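PDB 5DL7: porin from Acinetobacter baumannii AB307-0294, which probably forms an outer-membrane beta-barrel channel of the OprD family that lets small molecules, possibly including vanillate, pass across the outer membrane. Local coordinates for residues A[45-50]-A[79-84]; A[137-142]-A[298-303]; A[367-372]-A[389-394]. One frame throughout, in Å; residues are numbered along the deposited sequence.

Interaction 1: residues A[45-50]-A[79-84]. With C8E ((hydroxyethyloxy)tri(ethyloxy)octane), chain K.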
loop_
_atom_site.group_PDB
_atom_site.type_symbol
_atom_site.label_atom_id
_atom_site.label_comp_id
_atom_site.label_asym_id
_atom_site.label_seq_id
_atom_site.Cartn_x
_atom_site.Cartn_y
_atom_site.Cartn_z
ATOM N N ALA A 45 16.701 -12.694 -10.146
ATOM C CA ALA A 45 15.392 -12.520 -9.483
ATOM C C ALA A 45 15.615 -11.693 -8.226
ATOM O O ALA A 45 16.781 -11.578 -7.768
ATOM C CB ALA A 45 14.784 -13.876 -9.108
ATOM N N ALA A 46 14.553 -10.998 -7.779
ATOM C CA ALA A 46 14.470 -10.422 -6.415
ATOM C C ALA A 46 13.749 -11.474 -5.596
ATOM O O ALA A 46 12.618 -11.899 -5.995
ATOM C CB ALA A 46 13.700 -9.132 -6.370
ATOM N N ARG A 47 14.314 -11.917 -4.462
ATOM C CA ARG A 47 13.715 -13.096 -3.812
ATOM C C ARG A 47 14.077 -13.086 -2.346
ATOM O O ARG A 47 15.187 -12.705 -2.011
ATOM C CB ARG A 47 14.276 -14.400 -4.370
ATOM C CG ARG A 47 13.640 -15.716 -3.989
ATOM C CD ARG A 47 14.260 -16.924 -4.741
ATOM N NE ARG A 47 13.904 -16.818 -6.114
ATOM C CZ ARG A 47 14.309 -17.644 -7.136
ATOM N NH1 ARG A 47 15.204 -18.552 -6.900
ATOM N NH2 ARG A 47 13.923 -17.440 -8.362
ATOM N N ASP A 48 13.121 -13.516 -1.521
ATOM C CA ASP A 48 13.434 -13.765 -0.086
ATOM C C ASP A 48 12.297 -14.642 0.464
ATOM O O ASP A 48 11.218 -14.777 -0.089
ATOM C CB ASP A 48 13.501 -12.480 0.767
ATOM C CG ASP A 48 14.769 -11.736 0.735
ATOM O OD1 ASP A 48 15.853 -12.245 1.096
ATOM O OD2 ASP A 48 14.746 -10.460 0.293
ATOM N N TRP A 49 12.622 -15.293 1.593
ATOM C CA TRP A 49 11.653 -16.089 2.274
ATOM C C TRP A 49 11.847 -15.749 3.777
ATOM O O TRP A 49 12.949 -15.887 4.346
ATOM C CB TRP A 49 11.851 -17.528 2.063
ATOM C CG TRP A 49 10.773 -18.406 2.626
ATOM C CD1 TRP A 49 9.477 -18.054 3.001
ATOM C CD2 TRP A 49 10.918 -19.787 2.978
ATOM N NE1 TRP A 49 8.819 -19.130 3.494
ATOM C CE2 TRP A 49 9.691 -20.188 3.564
ATOM C CE3 TRP A 49 11.995 -20.701 2.932
ATOM C CZ2 TRP A 49 9.454 -21.505 3.990
ATOM C CZ3 TRP A 49 11.830 -21.947 3.453
ATOM C CH2 TRP A 49 10.568 -22.360 3.997
ATOM N N ALA A 50 10.779 -15.191 4.371
ATOM C CA ALA A 50 10.872 -14.680 5.725
ATOM C C ALA A 50 9.677 -14.973 6.569
ATOM O O ALA A 50 8.589 -15.272 6.110
ATOM C CB ALA A 50 11.042 -13.127 5.730
ATOM N N ASN A 79 15.034 -14.451 8.569
ATOM C CA ASN A 79 15.302 -14.883 7.243
ATOM C C ASN A 79 15.200 -16.440 7.296
ATOM O O ASN A 79 15.823 -17.067 8.104
ATOM C CB ASN A 79 16.750 -14.468 6.925
ATOM C CG ASN A 79 17.229 -14.976 5.624
ATOM O OD1 ASN A 79 16.487 -15.413 4.729
ATOM N ND2 ASN A 79 18.531 -14.964 5.495
ATOM N N LEU A 80 14.539 -17.040 6.306
ATOM C CA LEU A 80 14.424 -18.505 6.221
ATOM C C LEU A 80 15.272 -19.072 5.107
ATOM O O LEU A 80 15.391 -20.303 5.012
ATOM C CB LEU A 80 12.958 -18.889 6.026
ATOM C CG LEU A 80 12.006 -18.413 7.124
ATOM C CD1 LEU A 80 10.565 -18.625 6.681
ATOM C CD2 LEU A 80 12.378 -19.036 8.462
ATOM N N MET A 81 15.913 -18.227 4.280
ATOM C CA MET A 81 16.820 -18.797 3.255
ATOM C C MET A 81 18.283 -18.851 3.573
ATOM O O MET A 81 19.060 -19.201 2.695
ATOM C CB MET A 81 16.665 -17.963 1.959
ATOM C CG MET A 81 15.392 -18.192 1.220
ATOM S SD MET A 81 15.216 -17.304 -0.331
ATOM C CE MET A 81 16.466 -17.929 -1.387
ATOM N N GLY A 82 18.715 -18.457 4.743
ATOM C CA GLY A 82 20.159 -18.489 5.030
ATOM C C GLY A 82 20.968 -17.569 4.095
ATOM O O GLY A 82 20.478 -16.563 3.561
ATOM N N SER A 83 22.203 -18.016 3.758
ATOM C CA SER A 83 23.059 -17.184 2.891
ATOM C C SER A 83 22.652 -17.260 1.446
ATOM O O SER A 83 23.063 -16.455 0.651
ATOM C CB SER A 83 24.520 -17.685 2.982
ATOM O OG SER A 83 24.542 -19.079 2.724
ATOM N N ARG A 84 21.840 -18.247 1.110
ATOM C CA ARG A 84 21.288 -18.346 -0.215
ATOM C C ARG A 84 20.572 -17.021 -0.720
ATOM O O ARG A 84 20.652 -16.650 -1.940
ATOM C CB ARG A 84 20.352 -19.536 -0.218
ATOM C CG ARG A 84 19.925 -20.082 -1.535
ATOM C CD ARG A 84 21.006 -20.979 -2.155
ATOM N NE ARG A 84 21.003 -20.732 -3.627
ATOM C CZ ARG A 84 21.317 -19.575 -4.254
ATOM N NH1 ARG A 84 21.711 -18.487 -3.579
ATOM N NH2 ARG A 84 21.260 -19.496 -5.597
HETATM O O12 C8E K . 13.210 -21.075 -1.352
HETATM C C13 C8E K . 12.306 -21.706 -0.474
HETATM C C14 C8E K . 10.903 -21.166 -0.698
HETATM O O15 C8E K . 9.920 -21.944 -0.006
HETATM C C16 C8E K . 8.546 -21.657 -0.363
HETATM C C17 C8E K . 7.822 -21.695 0.957
HETATM O O18 C8E K . 6.406 -21.546 0.879
HETATM C C19 C8E K . 5.908 -20.761 1.978
HETATM C C20 C8E K . 4.484 -20.248 1.791
HETATM O O21 C8E K . 4.316 -18.904 2.395
HETATM O O HOH W 1 15.306 -14.722 2.300
#
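Trp-49 and Leu-80 meet at the end of an antiparallel pairing in the porin's beta-barrel, where strand 66-79 parts from strand 46-58 and runs into a long loop. The last bridge is the non-hydrogen-bonded pair Ala-50 and Asn-79. Just beyond it, one backbone bond ties the loop back, from Leu-80 N to Trp-49 O (2.8 Å).

Apolar packing makes up much of the rest. Leu-80 lays CD1 over the indole of Trp-49 as a CH-pi contact, 3.6 Å from the centroid of the five-membered ring and only 12° off its normal. A chi1 of -173° puts Trp-49 CG anti to the backbone N, on the side of its own carbonyl, the group that Leu-80 N bonds to; this brings the indole under the leucine. The opposite face carries the polyether of the C8E detergent, whose C17 comes to 3.4 Å from Trp-49 CZ2. Asn-29 on strand 22-36 accepts the NE1 proton. Met-81 runs along the other end of the contact: CG packs on Trp-49 CB at 3.7 Å, SD sits near Asp-48 CA, and the methyl CE, turned aside at chi3, meets Arg-47 CD, the two side chains crossing at about a right angle.

Polar groups shape the turn itself. Asn-79 OD1 accepts from Met-81 N, two residues on, which is an Asx turn; the donor stands 55° out of the amide carbonyl plane. Asn-79 ND2 reaches both Gly-82 O and Asp-104, a calcium ligand. Asp-33 takes the guanidinium of Arg-47 in a salt bridge, and Asp-48 is hydrogen-bonded to Ser-91 and salt-bridged to Arg-102, a ligand of a calcium site. Finally, water 1 is held by three atoms, Trp-49 N, Asp-48 OD1 and Asn-79 OD1, each 2.8 Å away.

Interaction 2: residues A[137-142]-A[298-303]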
loop_
_atom_site.group_PDB
_atom_site.type_symbol
_atom_site.label_atom_id
_atom_site.label_comp_id
_atom_site.label_asym_id
_atom_site.label_seq_id
_atom_site.Cartn_x
_atom_site.Cartn_y
_atom_site.Cartn_z
ATOM N N SER A 137 2.769 1.438 3.713
ATOM C CA SER A 137 2.805 0.187 2.936
ATOM C C SER A 137 2.617 -1.056 3.807
ATOM O O SER A 137 3.374 -1.319 4.738
ATOM C CB SER A 137 4.135 0.033 2.178
ATOM O OG SER A 137 4.169 -1.179 1.466
ATOM N N PRO A 138 1.654 -1.887 3.466
ATOM C CA PRO A 138 1.475 -3.099 4.061
ATOM C C PRO A 138 2.063 -4.290 3.172
ATOM O O PRO A 138 1.840 -5.432 3.601
ATOM C CB PRO A 138 -0.117 -3.228 4.088
ATOM C CG PRO A 138 -0.332 -2.760 2.733
ATOM C CD PRO A 138 0.556 -1.539 2.473
ATOM N N ALA A 139 2.758 -3.987 2.135
ATOM C CA ALA A 139 2.974 -4.996 1.054
ATOM C C ALA A 139 4.224 -5.833 1.271
ATOM O O ALA A 139 4.435 -6.787 0.530
ATOM C CB ALA A 139 3.082 -4.231 -0.208
ATOM N N ARG A 140 4.942 -5.672 2.416
ATOM C CA ARG A 140 6.070 -6.541 2.759
ATOM C C ARG A 140 5.843 -7.192 4.091
ATOM O O ARG A 140 4.671 -7.478 4.454
ATOM C CB ARG A 140 7.453 -5.886 2.432
ATOM C CG ARG A 140 7.707 -5.517 1.013
ATOM C CD ARG A 140 7.848 -6.700 0.060
ATOM N NE ARG A 140 8.090 -6.181 -1.276
ATOM C CZ ARG A 140 7.222 -5.704 -2.135
ATOM N NH1 ARG A 140 5.913 -5.648 -1.870
ATOM N NH2 ARG A 140 7.609 -5.126 -3.273
ATOM N N LEU A 141 6.858 -7.481 4.897
ATOM C CA LEU A 141 6.659 -8.245 6.035
ATOM C C LEU A 141 5.981 -7.449 7.125
ATOM O O LEU A 141 5.205 -7.976 7.875
ATOM C CB LEU A 141 7.989 -8.832 6.518
ATOM C CG LEU A 141 7.905 -9.836 7.632
ATOM C CD1 LEU A 141 7.230 -11.137 7.092
ATOM C CD2 LEU A 141 9.293 -10.235 8.224
ATOM N N PHE A 142 6.431 -6.229 7.349
ATOM C CA PHE A 142 5.977 -5.327 8.408
ATOM C C PHE A 142 5.520 -4.047 7.805
ATOM O O PHE A 142 6.024 -3.595 6.804
ATOM C CB PHE A 142 7.204 -5.022 9.343
ATOM C CG PHE A 142 7.768 -6.209 9.971
ATOM C CD1 PHE A 142 6.970 -7.135 10.667
ATOM C CD2 PHE A 142 9.130 -6.462 10.076
ATOM C CE1 PHE A 142 7.457 -8.284 11.287
ATOM C CE2 PHE A 142 9.570 -7.607 10.696
ATOM C CZ PHE A 142 8.754 -8.491 11.354
ATOM N N GLY A 298 9.144 4.476 -0.095
ATOM C CA GLY A 298 8.952 3.184 0.589
ATOM C C GLY A 298 7.610 2.480 0.459
ATOM O O GLY A 298 7.247 1.559 1.233
ATOM N N THR A 299 6.822 3.007 -0.496
ATOM C CA THR A 299 5.396 2.584 -0.595
ATOM C C THR A 299 4.953 2.534 -2.118
ATOM O O THR A 299 5.762 2.859 -2.956
ATOM C CB THR A 299 4.466 3.434 0.298
ATOM O OG1 THR A 299 3.139 2.698 0.493
ATOM C CG2 THR A 299 4.360 4.730 -0.197
ATOM N N GLU A 300 3.797 1.944 -2.238
ATOM C CA GLU A 300 3.153 1.759 -3.526
ATOM C C GLU A 300 2.528 3.039 -3.926
ATOM O O GLU A 300 2.143 3.932 -3.141
ATOM C CB GLU A 300 2.100 0.601 -3.394
ATOM C CG GLU A 300 2.784 -0.788 -3.302
ATOM C CD GLU A 300 3.616 -1.023 -1.960
ATOM O OE1 GLU A 300 2.974 -0.667 -0.882
ATOM O OE2 GLU A 300 4.739 -1.572 -2.159
ATOM N N SER A 301 2.357 3.231 -5.273
ATOM C CA SER A 301 1.516 4.402 -5.714
ATOM C C SER A 301 0.132 4.364 -5.150
ATOM O O SER A 301 -0.477 3.267 -4.954
ATOM C CB SER A 301 1.412 4.310 -7.282
ATOM O OG SER A 301 0.536 5.362 -7.717
ATOM N N PRO A 302 -0.407 5.475 -4.769
ATOM C CA PRO A 302 -1.719 5.591 -4.149
ATOM C C PRO A 302 -2.949 5.546 -5.032
ATOM O O PRO A 302 -4.054 5.689 -4.558
ATOM C CB PRO A 302 -1.638 6.904 -3.366
ATOM C CG PRO A 302 -0.877 7.736 -4.319
ATOM C CD PRO A 302 0.278 6.795 -4.760
ATOM N N VAL A 303 -2.729 5.267 -6.303
ATOM C CA VAL A 303 -3.815 5.246 -7.298
ATOM C C VAL A 303 -4.631 3.983 -7.183
ATOM O O VAL A 303 -4.321 3.058 -6.476
ATOM C CB VAL A 303 -3.155 5.394 -8.705
ATOM C CG1 VAL A 303 -2.324 6.660 -8.870
ATOM C CG2 VAL A 303 -2.381 4.170 -9.078
HETATM O O HOH W 2 4.582 -3.983 -3.674
#
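Glu-300 points its carboxylate across at Ser-137, and this pair carries the contact. The glutamate chain bends at chi2 (68°), turning its head back so that OE1 takes the Ser-137 hydroxyl on its syn lone pair, OG to OE1 2.7 Å. The same hydroxyl also accepts from Ala-139 N, an ST turn that fixes the bend of 137-139 and holds OG in position. Ala-139 lays its methyl CB against the carboxylate, 3.6 Å from Glu-300 OE1. Thr-299 OG1 lies 3.3 Å from Ser-137 CB; Phe-135 O is the hydrogen-bond partner of that threonine hydroxyl.

Arg-140 stands off from the acid. Glu-300 OE2 is 4.3 Å from Arg-140 NH1 but far off the plane of the guanidinium; water 2, in that plane and 2.8 Å from Arg-140 NH1, bridges the two. NH1 also bonds to Ala-139 O, and NE to Ser-91 O, which limits the group's rotation. Arg-172 is salt-bridged to Glu-300 OE2 and hydrogen-bonded to Ser-137 OG, and its charge probably stabilises the carboxylate.

Both segments are irregular, and the contact lies about 3 Å, centre to centre, from the middle of the molecule, consistent with the inward-folded loops that narrow the pore in OprD-family barrels.

Interaction 3: residues A[367-372]-A[389-394]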
loop_
_atom_site.group_PDB
_atom_site.type_symbol
_atom_site.label_atom_id
_atom_site.label_comp_id
_atom_site.label_asym_id
_atom_site.label_seq_id
_atom_site.Cartn_x
_atom_site.Cartn_y
_atom_site.Cartn_z
ATOM N N SER A 367 0.273 -6.317 -17.289
ATOM C CA SER A 367 0.286 -7.346 -16.217
ATOM C C SER A 367 -0.961 -8.203 -16.283
ATOM O O SER A 367 -2.072 -7.632 -16.320
ATOM C CB SER A 367 0.179 -6.629 -14.860
ATOM O OG SER A 367 1.310 -5.881 -14.481
ATOM N N LEU A 368 -0.744 -9.477 -16.185
ATOM C CA LEU A 368 -1.843 -10.468 -15.928
ATOM C C LEU A 368 -1.596 -11.034 -14.542
ATOM O O LEU A 368 -0.560 -11.630 -14.326
ATOM C CB LEU A 368 -1.947 -11.576 -16.998
ATOM C CG LEU A 368 -3.066 -12.623 -16.767
ATOM C CD1 LEU A 368 -4.471 -11.864 -16.806
ATOM C CD2 LEU A 368 -2.892 -13.607 -17.892
ATOM N N GLU A 369 -2.550 -10.876 -13.652
ATOM C CA GLU A 369 -2.448 -11.379 -12.302
ATOM C C GLU A 369 -3.562 -12.337 -11.892
ATOM O O GLU A 369 -4.672 -12.274 -12.351
ATOM C CB GLU A 369 -2.522 -10.316 -11.230
ATOM C CG GLU A 369 -1.462 -9.216 -11.483
ATOM C CD GLU A 369 -1.361 -8.230 -10.278
ATOM O OE1 GLU A 369 -2.136 -8.269 -9.316
ATOM O OE2 GLU A 369 -0.426 -7.349 -10.416
ATOM N N PHE A 370 -3.185 -13.229 -11.002
ATOM C CA PHE A 370 -4.042 -14.220 -10.301
ATOM C C PHE A 370 -3.830 -14.160 -8.815
ATOM O O PHE A 370 -2.720 -14.001 -8.395
ATOM C CB PHE A 370 -3.775 -15.649 -10.748
ATOM C CG PHE A 370 -4.039 -15.832 -12.156
ATOM C CD1 PHE A 370 -5.350 -16.097 -12.560
ATOM C CD2 PHE A 370 -3.047 -15.679 -13.142
ATOM C CE1 PHE A 370 -5.735 -16.268 -13.916
ATOM C CE2 PHE A 370 -3.387 -15.874 -14.517
ATOM C CZ PHE A 370 -4.747 -16.115 -14.892
ATOM N N ASP A 371 -4.942 -14.218 -8.025
ATOM C CA ASP A 371 -4.903 -14.074 -6.573
ATOM C C ASP A 371 -5.909 -15.076 -6.032
ATOM O O ASP A 371 -7.055 -14.917 -6.302
ATOM C CB ASP A 371 -5.272 -12.638 -6.255
ATOM C CG ASP A 371 -5.223 -12.261 -4.809
ATOM O OD1 ASP A 371 -4.963 -13.049 -3.900
ATOM O OD2 ASP A 371 -5.268 -11.000 -4.520
ATOM N N LEU A 372 -5.444 -16.028 -5.305
ATOM C CA LEU A 372 -6.264 -17.035 -4.571
ATOM C C LEU A 372 -5.967 -16.992 -3.127
ATOM O O LEU A 372 -4.820 -17.108 -2.756
ATOM C CB LEU A 372 -5.991 -18.402 -5.110
ATOM C CG LEU A 372 -7.033 -19.456 -4.726
ATOM C CD1 LEU A 372 -8.401 -19.184 -5.223
ATOM C CD2 LEU A 372 -6.484 -20.775 -5.189
ATOM N N ARG A 389 -0.380 -15.324 -4.958
ATOM C CA ARG A 389 -0.480 -14.308 -5.968
ATOM C C ARG A 389 0.597 -14.546 -6.999
ATOM O O ARG A 389 1.781 -14.775 -6.691
ATOM C CB ARG A 389 -0.355 -12.941 -5.382
ATOM C CG ARG A 389 -1.622 -12.447 -4.675
ATOM C CD ARG A 389 -1.379 -11.088 -3.936
ATOM N NE ARG A 389 -0.528 -11.339 -2.793
ATOM C CZ ARG A 389 0.011 -10.351 -2.049
ATOM N NH1 ARG A 389 -0.279 -9.065 -2.400
ATOM N NH2 ARG A 389 0.730 -10.605 -0.946
ATOM N N PHE A 390 0.188 -14.346 -8.261
ATOM C CA PHE A 390 1.094 -14.474 -9.435
ATOM C C PHE A 390 0.866 -13.317 -10.410
ATOM O O PHE A 390 -0.271 -13.006 -10.724
ATOM C CB PHE A 390 0.817 -15.751 -10.156
ATOM C CG PHE A 390 0.884 -16.963 -9.347
ATOM C CD1 PHE A 390 2.184 -17.631 -9.150
ATOM C CD2 PHE A 390 -0.280 -17.524 -8.736
ATOM C CE1 PHE A 390 2.170 -18.794 -8.247
ATOM C CE2 PHE A 390 -0.233 -18.687 -7.897
ATOM C CZ PHE A 390 0.988 -19.306 -7.715
ATOM N N SER A 391 1.924 -12.763 -10.934
ATOM C CA SER A 391 1.869 -11.670 -11.881
ATOM C C SER A 391 2.822 -12.063 -13.068
ATOM O O SER A 391 3.981 -12.290 -12.844
ATOM C CB SER A 391 2.288 -10.419 -11.269
ATOM O OG SER A 391 2.672 -9.406 -12.195
ATOM N N HIS A 392 2.306 -11.998 -14.271
ATOM C CA HIS A 392 3.161 -12.052 -15.452
ATOM C C HIS A 392 3.135 -10.574 -15.945
ATOM O O HIS A 392 2.130 -10.091 -16.477
ATOM C CB HIS A 392 2.501 -12.958 -16.576
ATOM C CG HIS A 392 3.246 -12.909 -17.938
ATOM N ND1 HIS A 392 4.605 -12.929 -18.055
ATOM C CD2 HIS A 392 2.786 -12.727 -19.226
ATOM C CE1 HIS A 392 4.968 -12.888 -19.345
ATOM N NE2 HIS A 392 3.875 -12.718 -20.065
ATOM N N TYR A 393 4.296 -9.990 -15.877
ATOM C CA TYR A 393 4.510 -8.574 -16.156
ATOM C C TYR A 393 5.513 -8.391 -17.275
ATOM O O TYR A 393 6.614 -8.990 -17.297
ATOM C CB TYR A 393 5.002 -7.870 -14.857
ATOM C CG TYR A 393 5.357 -6.422 -15.129
ATOM C CD1 TYR A 393 4.415 -5.458 -15.369
ATOM C CD2 TYR A 393 6.731 -6.077 -15.108
ATOM C CE1 TYR A 393 4.822 -4.132 -15.654
ATOM C CE2 TYR A 393 7.116 -4.763 -15.420
ATOM C CZ TYR A 393 6.156 -3.820 -15.623
ATOM O OH TYR A 393 6.559 -2.462 -15.979
ATOM N N ARG A 394 5.143 -7.539 -18.258
ATOM C CA ARG A 394 6.098 -7.232 -19.319
ATOM C C ARG A 394 6.168 -5.722 -19.512
ATOM O O ARG A 394 5.118 -4.986 -19.388
ATOM C CB ARG A 394 5.593 -7.778 -20.588
ATOM C CG ARG A 394 5.243 -9.269 -20.658
ATOM C CD ARG A 394 4.680 -9.641 -22.076
ATOM N NE ARG A 394 3.385 -8.963 -22.393
ATOM C CZ ARG A 394 2.896 -8.946 -23.606
ATOM N NH1 ARG A 394 1.816 -8.317 -23.929
ATOM N NH2 ARG A 394 3.577 -9.639 -24.577
HETATM O O HOH W 3 1.653 -6.792 -11.983
#
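Strands 363-375 and 384-395 form a beta hairpin in the barrel wall, and Leu-368 with His-392 and Phe-370 with Phe-390 are its hydrogen-bonded pairs here. The short segments run antiparallel at 175°, their axes 4.6 Å apart. Both pairs exchange two backbone hydrogen bonds, for instance Phe-390 N to Phe-370 O at 2.9 Å. CA-H...O contacts lie between them, the shortest from Glu-369 CA to Phe-390 O at 3.1 Å.

Leu-368, Phe-370, Phe-390 and His-392 share one face; a detergent molecule touches Leu-368, consistent with a membrane-facing side. Phe-370 and Phe-390 meet only loosely across the strands.

The other face is polar and is met by a loop whose Met-308 N, Ser-309 and Tyr-312 hydrogen-bond to Glu-369, Ser-391 and Ser-367. Asp-371 and Arg-389 run alongside each other in the same direction, their planar ends 29° apart. Arg-389 CG, anti to the carbonyl carbon (chi1 -77°), comes against the carboxylate, 3.5 Å from Asp-371 OD1. Asp-371 and Glu-369 are salt-bridged to Arg-387 and Arg-346, and Arg-389 is hydrogen-bonded to Asn-412. Ser-367 sets OG at the ring edge of Tyr-393, 3.3 Å from CD1 of that tyrosine. Glu-369 stretches out past Ser-391. Water 3 joins three side chains: 2.7 Å from both Ser-367 OG and Glu-369 OE2, and 2.8 Å from Ser-391 OG.

From the N terminus the three contacts come in series; none nests in or crosses another. Interaction 1 closes first, around residues 51-78, and joins strand 46-58 to the start of the loop after strand 66-79. Interaction 2 spans by far the longest stretch, 143-297, and brings two loops together close to the centre of the chain. Interaction 3 closes last, as a hairpin in the barrel wall. Interactions 1 and 2 touch through Ala-50 CB and Leu-141 CD2, 4.2 Å apart. Interactions 2 and 3 do not touch, but the loop carrying 298-303 continues to Met-308, Ser-309 and Tyr-312, which bond to the hairpin's polar face. Wall and inner loops are thereby connected.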